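Long-range contacts in thiol peroxidase (Mycobacterium tuberculosis, PDB 1Y25), which probably reduces hydrogen peroxide and organic hydroperoxides to water and alcohols with electrons from thioredoxin, protecting the cell from oxidative stress: residues Q3-G8 and V147-Q152; N12-L17 and G116-D121; K45-N50 and G75-C80. The protein carries 1 engineered substitution. All blocks are in the same frame, centred on the assembly; numbering follows the deposited sequence.

In the fold
Interactions 1 and 2 are neighbours, their centres about 13 Å apart, and share the N-terminal beta hairpin: 3-8 covers its first strand and turn, while 12-17 leaves its second strand. Q3 packs on N12 where they meet. Interaction 3 lies on the opposite side of the chain's centre, about 23 Å and 22 Å from the centres of interactions 1 and 2, and ties two central strands together. Along the chain, interaction 1 encloses interaction 2, which encloses interaction 3. The side chain of the engineered S60, in place of the predicted peroxidatic cysteine, is about 7 Å from those of I150 and N50 and about 10 Å from that of I119.

Interaction 1 (Q3-G8 and V147-Q152); sequences QITLRG and VPEIAQ
E149 sends CG away from its own backbone N (chi1 162°) and then folds back at the next bond (chi2 56°), which delivers its carboxylate to the backbone of the turn at R7 and G8 and to the hydroxyl of T5. Four donors grip the two oxygens. OE2 of E149 takes the T5 OG1 hydroxyl at 2.7 Å, which arrives 48° above the carboxylate plane, and the G8 N at 3.1 Å, from the other face of that plane. The R7 N reaches OE1 of E149 at 2.9 Å on the syn side, and the anti lone pair of the same oxygen accepts the A151 N. Three N-H groups and one hydroxyl around the carboxylate should fix its rotation and would probably favour its charged form.

Here the first strand and the turn of the N-terminal beta hairpin, strands 3-6 and 9-12, are fastened to the loop between strand 141-146 and helix 156-163. The backbones run the same way and are joined at T5 by a single bridge: T5 N donates to P148 O at 2.9 Å, and T5 O accepts from I150 N at 2.9 Å. A type I turn from E149 to Q152 follows, with I150 N in it.

I150 adds the apolar part of the contact. Its CG1 lies 3.7 Å from CD1 of I4, and its CB 3.9 Å from CD1 of L6, so the two hairpin side chains meet different parts of one isoleucine. I11 of strand 9-12 packs on both I4 and L6, and the I150 carbonyl is held by R130.

Interaction 2 (N12-L17 and G116-D121); sequences NTVGEL and GVTIAD
T13 and I119 face each other as a non-hydrogen-bonded antiparallel pair, their CA atoms 4.2 Å apart, with the flanking backbone bonds running from A120 N to N12 O and from V14 N to T118 O. At one end the D121 carboxylate takes hold of N12 twice. OD2 of D121 accepts the N12 backbone N at 3.0 Å in an almost straight bond (175°), and OD1 of D121 uses its syn lone pair for N12 ND2 at 2.7 Å, a partner that lies close to the amide plane. The grip is two-pronged, on backbone and side chain; amide and carboxylate planes are turned 62° apart, so the groups are not coplanar. CG of D121 stands between its own backbone N and carbonyl carbon (chi1 54°), which swings the carboxylate over to N12, whose OD1 is bonded to H1.

Further along, V14 lies against T118, with V14 CG2 3.8 Å from T118 CB. The T13 side chain lies against G116, OG1 of T13 being 3.1 Å from G116 O, while its hydroxyl is bonded to the S2 hydroxyl. G116 brings its CA to 3.7 Å from E16 N, a close fit of the two main chains. Beyond it L17 meets V117 at about a right angle, CD2 of L17 touching CG1 of V117 at 3.5 Å.

Around the contact, G116, just past helix 111-114, closes it in a Schellman motif, and the T118 hydroxyl is bonded to E113 of that helix. L17 and V117 rest on V133 and A131 of strand 131-135, I119 and D121 pack on I11 of strand 9-12, and the L17 backbone is hydrogen-bonded to the second subunit, where E16 also packs on V36 of that subunit.

Interaction 3 (K45-N50 and G75-C80); sequences KSVLLN and GATVLC
T77, L79 and K45 bury the most surface here, and each joins the two segments in its own way. The K45 side chain stays extended until its last torsion (chi4 -129°), which brings NZ to the start of 75-80. There NZ of K45 makes weak bonds to the carbonyl O of G75 at 2.8 Å and to the hydroxyl OG1 of T77 at 3.3 Å. A water extends this polar end: it accepts from K45 NZ and from T77 N, and donates to S46 O.

T77 presents its other branch to V47, with CG2 of T77 4.2 Å from CG2 of V47. Its carbonyl O accepts L48 N at 3.0 Å, the first of the bonds that zip the strands together. L79 supplies the next two: its N reaches L48 O at 2.8 Å, and its O accepts N50 N at 2.9 Å. On one face of the sheet the L79 side chain lies beside L49 and points the same way, CD2 of L79 being 4.0 Å from CD2 of L49; F27 and F42 pack on L79 there. The other face carries L48 alongside V78, and N50 and C80, with N50 ND2 3.8 Å from C80 SG. F67 of helix 58-74 covers L48, N50 and V78, and S63 of the same helix is bonded to the N50 amide.

Strands 47-50 and 78-80 run parallel, at 24° to each other, as the adjacent strands of a beta-alpha-beta unit whose connecting helix 58-74 carries the engineered S60, in the thioredoxin fold of the peroxiredoxins.

Interaction 1 (Q3-G8 and V147-Q152)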
loop_
_atom_site.group_PDB
_atom_site.type_symbol
_atom_site.label_atom_id
_atom_site.label_comp_id
_atom_site.label_asym_id
_atom_site.label_seq_id
_atom_site.Cartn_x
_atom_site.Cartn_y
_atom_site.Cartn_z
ATOM N N GLN A 3 -3.697 -15.540 4.778
ATOM C CA GLN A 3 -3.915 -16.762 5.579
ATOM C C GLN A 3 -2.721 -16.938 6.523
ATOM O O GLN A 3 -1.551 -16.673 6.140
ATOM C CB GLN A 3 -4.206 -18.057 4.751
ATOM C CG GLN A 3 -3.736 -18.184 3.244
ATOM C CD GLN A 3 -4.939 -18.115 2.219
ATOM O OE1 GLN A 3 -5.917 -18.922 2.312
ATOM N NE2 GLN A 3 -4.886 -17.122 1.267
ATOM N N ILE A 4 -3.062 -17.331 7.743
ATOM C CA ILE A 4 -2.161 -17.644 8.867
ATOM C C ILE A 4 -2.631 -18.966 9.540
ATOM O O ILE A 4 -3.655 -19.524 9.148
ATOM C CB ILE A 4 -2.121 -16.495 9.883
ATOM C CG1 ILE A 4 -3.551 -16.130 10.329
ATOM C CG2 ILE A 4 -1.512 -15.245 9.215
ATOM C CD1 ILE A 4 -3.604 -15.439 11.505
ATOM N N THR A 5 -1.870 -19.472 10.519
ATOM C CA THR A 5 -2.310 -20.614 11.353
ATOM C C THR A 5 -2.484 -20.176 12.798
ATOM O O THR A 5 -1.845 -19.216 13.242
ATOM C CB THR A 5 -1.345 -21.809 11.295
ATOM O OG1 THR A 5 -0.027 -21.382 11.642
ATOM C CG2 THR A 5 -1.335 -22.481 9.917
ATOM N N LEU A 6 -3.438 -20.813 13.492
ATOM C CA LEU A 6 -3.543 -20.738 14.908
ATOM C C LEU A 6 -3.376 -22.163 15.483
ATOM O O LEU A 6 -4.216 -23.038 15.268
ATOM C CB LEU A 6 -4.873 -20.077 15.337
ATOM C CG LEU A 6 -5.281 -20.169 16.829
ATOM C CD1 LEU A 6 -4.366 -19.364 17.746
ATOM C CD2 LEU A 6 -6.799 -19.801 17.095
ATOM N N ARG A 7 -2.280 -22.375 16.210
ATOM C CA ARG A 7 -1.896 -23.696 16.730
ATOM C C ARG A 7 -2.005 -24.748 15.636
ATOM O O ARG A 7 -2.615 -25.786 15.816
ATOM C CB ARG A 7 -2.718 -24.015 18.002
ATOM C CG ARG A 7 -2.868 -22.704 18.841
ATOM C CD ARG A 7 -3.089 -22.865 20.298
ATOM N NE ARG A 7 -3.537 -21.575 20.854
ATOM C CZ ARG A 7 -2.748 -20.623 21.371
ATOM N NH1 ARG A 7 -1.415 -20.779 21.510
ATOM N NH2 ARG A 7 -3.326 -19.508 21.802
ATOM N N GLY A 8 -1.441 -24.415 14.481
ATOM C CA GLY A 8 -1.439 -25.285 13.296
ATOM C C GLY A 8 -2.682 -25.194 12.396
ATOM O O GLY A 8 -2.705 -25.709 11.273
ATOM N N VAL A 147 3.010 -12.428 10.754
ATOM C CA VAL A 147 3.485 -13.587 11.474
ATOM C C VAL A 147 2.675 -14.857 11.086
ATOM O O VAL A 147 1.445 -14.865 11.161
ATOM C CB VAL A 147 3.521 -13.354 13.004
ATOM C CG1 VAL A 147 4.176 -14.548 13.694
ATOM C CG2 VAL A 147 4.154 -12.059 13.355
ATOM N N PRO A 148 3.369 -15.882 10.567
ATOM C CA PRO A 148 2.772 -17.068 9.967
ATOM C C PRO A 148 1.842 -17.868 10.871
ATOM O O PRO A 148 0.852 -18.462 10.391
ATOM C CB PRO A 148 4.013 -17.950 9.586
ATOM C CG PRO A 148 5.107 -17.085 9.508
ATOM C CD PRO A 148 4.843 -15.879 10.403
ATOM N N GLU A 149 2.200 -17.903 12.163
ATOM C CA GLU A 149 1.500 -18.622 13.179
ATOM C C GLU A 149 1.246 -17.662 14.300
ATOM O O GLU A 149 2.180 -17.005 14.729
ATOM C CB GLU A 149 2.389 -19.799 13.680
ATOM C CG GLU A 149 2.046 -20.427 15.024
ATOM C CD GLU A 149 0.617 -20.942 15.115
ATOM O OE1 GLU A 149 -0.134 -20.487 16.033
ATOM O OE2 GLU A 149 0.235 -21.804 14.269
ATOM N N ILE A 150 -0.002 -17.626 14.800
ATOM C CA ILE A 150 -0.389 -16.726 15.914
ATOM C C ILE A 150 0.432 -16.946 17.231
ATOM O O ILE A 150 0.885 -15.985 17.852
ATOM C CB ILE A 150 -1.888 -16.846 16.177
ATOM C CG1 ILE A 150 -2.659 -16.213 15.028
ATOM C CG2 ILE A 150 -2.320 -16.076 17.500
ATOM C CD1 ILE A 150 -2.830 -14.701 15.199
ATOM N N ALA A 151 0.651 -18.207 17.598
ATOM C CA ALA A 151 1.478 -18.610 18.715
ATOM C C ALA A 151 2.947 -18.157 18.618
ATOM O O ALA A 151 3.639 -18.262 19.553
ATOM C CB ALA A 151 1.389 -20.159 18.939
ATOM N N GLN A 152 3.404 -17.616 17.515
ATOM C CA GLN A 152 4.802 -17.263 17.302
ATOM C C GLN A 152 4.971 -15.736 17.516
ATOM O O GLN A 152 4.066 -14.918 17.302
ATOM C CB GLN A 152 5.129 -17.601 15.840
ATOM C CG GLN A 152 6.586 -17.446 15.309
ATOM C CD GLN A 152 6.698 -17.704 13.784
ATOM O OE1 GLN A 152 7.243 -16.842 12.972
ATOM N NE2 GLN A 152 6.184 -18.873 13.378
#

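Interaction 2 (N12-L17 and G116-D121)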
loop_
_atom_site.group_PDB
_atom_site.type_symbol
_atom_site.label_atom_id
_atom_site.label_comp_id
_atom_site.label_asym_id
_atom_site.label_seq_id
_atom_site.Cartn_x
_atom_site.Cartn_y
_atom_site.Cartn_z
ATOM N N ASN A 12 -8.116 -17.367 8.288
ATOM C CA ASN A 12 -8.081 -16.295 7.312
ATOM C C ASN A 12 -8.226 -14.928 7.906
ATOM O O ASN A 12 -8.984 -14.752 8.841
ATOM C CB ASN A 12 -9.213 -16.429 6.336
ATOM C CG ASN A 12 -9.129 -17.646 5.564
ATOM O OD1 ASN A 12 -8.230 -17.773 4.706
ATOM N ND2 ASN A 12 -10.018 -18.623 5.871
ATOM N N THR A 13 -7.556 -13.961 7.287
ATOM C CA THR A 13 -7.748 -12.554 7.579
ATOM C C THR A 13 -8.637 -11.925 6.515
ATOM O O THR A 13 -8.983 -12.554 5.500
ATOM C CB THR A 13 -6.410 -11.763 7.715
ATOM O OG1 THR A 13 -5.754 -11.694 6.448
ATOM C CG2 THR A 13 -5.508 -12.473 8.717
ATOM N N VAL A 14 -9.078 -10.711 6.795
ATOM C CA VAL A 14 -10.098 -10.098 5.942
ATOM C C VAL A 14 -9.500 -9.592 4.653
ATOM O O VAL A 14 -10.209 -9.368 3.665
ATOM C CB VAL A 14 -10.923 -8.997 6.634
ATOM C CG1 VAL A 14 -11.824 -9.635 7.665
ATOM C CG2 VAL A 14 -9.985 -7.812 7.176
ATOM N N GLY A 15 -8.185 -9.457 4.614
ATOM C CA GLY A 15 -7.568 -8.849 3.441
ATOM C C GLY A 15 -6.092 -9.002 3.485
ATOM O O GLY A 15 -5.605 -10.012 3.956
ATOM N N GLU A 16 -5.383 -7.978 3.008
ATOM C CA GLU A 16 -3.926 -8.017 2.854
ATOM C C GLU A 16 -3.249 -6.717 3.381
ATOM O O GLU A 16 -3.813 -5.616 3.293
ATOM C CB GLU A 16 -3.537 -8.279 1.396
ATOM C CG GLU A 16 -3.380 -9.780 0.962
ATOM C CD GLU A 16 -3.085 -9.946 -0.593
ATOM O OE1 GLU A 16 -2.117 -10.715 -0.978
ATOM O OE2 GLU A 16 -3.847 -9.345 -1.418
ATOM N N LEU A 17 -2.021 -6.910 3.852
ATOM C CA LEU A 17 -1.162 -5.849 4.327
ATOM C C LEU A 17 -0.717 -5.051 3.071
ATOM O O LEU A 17 -0.662 -5.586 1.949
ATOM C CB LEU A 17 0.060 -6.448 5.051
ATOM C CG LEU A 17 -0.190 -7.029 6.467
ATOM C CD1 LEU A 17 1.066 -7.679 7.016
ATOM C CD2 LEU A 17 -0.643 -5.876 7.350
ATOM N N GLY A 116 -5.976 -5.027 6.603
ATOM C CA GLY A 116 -6.296 -6.402 6.200
ATOM C C GLY A 116 -5.908 -7.489 7.181
ATOM O O GLY A 116 -5.736 -8.625 6.810
ATOM N N VAL A 117 -5.816 -7.136 8.445
ATOM C CA VAL A 117 -5.308 -8.027 9.506
ATOM C C VAL A 117 -6.381 -8.577 10.452
ATOM O O VAL A 117 -6.073 -9.433 11.262
ATOM C CB VAL A 117 -4.201 -7.362 10.392
ATOM C CG1 VAL A 117 -2.938 -7.277 9.594
ATOM C CG2 VAL A 117 -4.625 -5.948 10.805
ATOM N N THR A 118 -7.594 -8.059 10.348
ATOM C CA THR A 118 -8.711 -8.557 11.132
ATOM C C THR A 118 -8.917 -10.042 10.790
ATOM O O THR A 118 -8.955 -10.405 9.625
ATOM C CB THR A 118 -10.010 -7.745 10.988
ATOM O OG1 THR A 118 -9.828 -6.412 11.443
ATOM C CG2 THR A 118 -11.121 -8.344 11.872
ATOM N N ILE A 119 -9.058 -10.903 11.811
ATOM C CA ILE A 119 -9.266 -12.331 11.524
ATOM C C ILE A 119 -10.738 -12.496 11.112
ATOM O O ILE A 119 -11.639 -11.933 11.770
ATOM C CB ILE A 119 -8.872 -13.204 12.738
ATOM C CG1 ILE A 119 -7.398 -12.999 13.077
ATOM C CG2 ILE A 119 -9.299 -14.663 12.580
ATOM C CD1 ILE A 119 -6.963 -13.551 14.479
ATOM N N ALA A 120 -10.969 -13.268 10.038
ATOM C CA ALA A 120 -12.297 -13.498 9.420
ATOM C C ALA A 120 -13.065 -14.591 10.132
ATOM O O ALA A 120 -14.273 -14.576 10.138
ATOM C CB ALA A 120 -12.139 -13.905 7.898
ATOM N N ASP A 121 -12.358 -15.564 10.684
ATOM C CA ASP A 121 -12.988 -16.807 11.074
ATOM C C ASP A 121 -12.359 -17.416 12.336
ATOM O O ASP A 121 -11.299 -16.981 12.897
ATOM C CB ASP A 121 -13.018 -17.822 9.852
ATOM C CG ASP A 121 -11.610 -18.072 9.221
ATOM O OD1 ASP A 121 -11.592 -18.334 8.010
ATOM O OD2 ASP A 121 -10.548 -17.973 9.909
#

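Interaction 3 (K45-N50 and G75-C80)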
loop_
_atom_site.group_PDB
_atom_site.type_symbol
_atom_site.label_atom_id
_atom_site.label_comp_id
_atom_site.label_asym_id
_atom_site.label_seq_id
_atom_site.Cartn_x
_atom_site.Cartn_y
_atom_site.Cartn_z
ATOM N N LYS A 45 8.476 11.012 10.970
ATOM C CA LYS A 45 9.346 10.046 11.655
ATOM C C LYS A 45 8.850 8.684 11.347
ATOM O O LYS A 45 7.725 8.557 10.925
ATOM C CB LYS A 45 9.399 10.282 13.177
ATOM C CG LYS A 45 10.563 9.568 13.963
ATOM C CD LYS A 45 10.274 9.454 15.494
ATOM C CE LYS A 45 11.598 9.337 16.337
ATOM N NZ LYS A 45 11.624 8.182 17.316
ATOM N N SER A 46 9.713 7.687 11.490
ATOM C CA SER A 46 9.325 6.301 11.309
ATOM C C SER A 46 8.417 5.882 12.481
ATOM O O SER A 46 8.655 6.258 13.590
ATOM C CB SER A 46 10.548 5.390 11.299
ATOM O OG SER A 46 11.365 5.616 10.182
ATOM N N VAL A 47 7.395 5.081 12.226
ATOM C CA VAL A 47 6.652 4.484 13.349
ATOM C C VAL A 47 6.475 2.982 13.096
ATOM O O VAL A 47 6.243 2.571 11.984
ATOM C CB VAL A 47 5.290 5.204 13.601
ATOM C CG1 VAL A 47 4.374 5.242 12.287
ATOM C CG2 VAL A 47 4.590 4.590 14.804
ATOM N N LEU A 48 6.619 2.192 14.151
ATOM C CA LEU A 48 6.435 0.772 14.091
ATOM C C LEU A 48 5.136 0.409 14.787
ATOM O O LEU A 48 4.911 0.762 15.979
ATOM C CB LEU A 48 7.618 0.055 14.711
ATOM C CG LEU A 48 7.587 -1.482 14.807
ATOM C CD1 LEU A 48 9.041 -1.971 14.914
ATOM C CD2 LEU A 48 6.778 -1.989 15.954
ATOM N N LEU A 49 4.282 -0.267 14.011
ATOM C CA LEU A 49 2.989 -0.804 14.453
ATOM C C LEU A 49 3.223 -2.244 14.788
ATOM O O LEU A 49 3.546 -3.064 13.893
ATOM C CB LEU A 49 1.921 -0.745 13.310
ATOM C CG LEU A 49 1.724 0.581 12.548
ATOM C CD1 LEU A 49 0.610 0.403 11.527
ATOM C CD2 LEU A 49 1.567 1.791 13.484
ATOM N N ASN A 50 3.131 -2.483 16.088
ATOM C CA ASN A 50 3.079 -3.801 16.699
ATOM C C ASN A 50 1.617 -4.208 16.886
ATOM O O ASN A 50 0.990 -3.844 17.832
ATOM C CB ASN A 50 3.844 -3.790 18.063
ATOM C CG ASN A 50 3.949 -5.173 18.696
ATOM O OD1 ASN A 50 4.081 -6.160 17.988
ATOM N ND2 ASN A 50 3.892 -5.252 20.041
ATOM N N GLY A 75 14.953 5.104 21.503
ATOM C CA GLY A 75 13.917 6.169 21.463
ATOM C C GLY A 75 12.999 6.129 20.225
ATOM O O GLY A 75 12.379 7.140 19.818
ATOM N N ALA A 76 12.928 4.949 19.606
ATOM C CA ALA A 76 12.061 4.651 18.487
ATOM C C ALA A 76 10.549 4.783 18.890
ATOM O O ALA A 76 10.189 4.508 20.042
ATOM C CB ALA A 76 12.375 3.242 18.055
ATOM N N THR A 77 9.696 5.220 17.962
ATOM C CA THR A 77 8.228 5.204 18.197
ATOM C C THR A 77 7.525 3.879 17.859
ATOM O O THR A 77 7.489 3.432 16.693
ATOM C CB THR A 77 7.576 6.392 17.528
ATOM O OG1 THR A 77 8.418 7.511 17.790
ATOM C CG2 THR A 77 6.170 6.665 18.061
ATOM N N VAL A 78 7.032 3.221 18.921
ATOM C CA VAL A 78 6.334 1.923 18.786
ATOM C C VAL A 78 4.935 2.070 19.324
ATOM O O VAL A 78 4.713 2.415 20.474
ATOM C CB VAL A 78 7.078 0.737 19.530
ATOM C CG1 VAL A 78 6.346 -0.522 19.406
ATOM C CG2 VAL A 78 8.500 0.600 18.974
ATOM N N LEU A 79 3.993 1.745 18.459
ATOM C CA LEU A 79 2.584 1.814 18.748
ATOM C C LEU A 79 2.093 0.367 18.843
ATOM O O LEU A 79 2.255 -0.448 17.930
ATOM C CB LEU A 79 1.861 2.540 17.587
ATOM C CG LEU A 79 0.537 3.201 17.818
ATOM C CD1 LEU A 79 0.729 4.339 18.775
ATOM C CD2 LEU A 79 -0.175 3.689 16.582
ATOM N N CYS A 80 1.420 0.085 19.921
ATOM C CA CYS A 80 0.954 -1.213 20.212
ATOM C C CYS A 80 -0.543 -1.274 19.903
ATOM O O CYS A 80 -1.332 -0.704 20.658
ATOM C CB CYS A 80 1.278 -1.542 21.684
ATOM S SG CYS A 80 2.968 -2.029 21.920
HETATM O O HOH W 1 10.704 5.832 15.316
#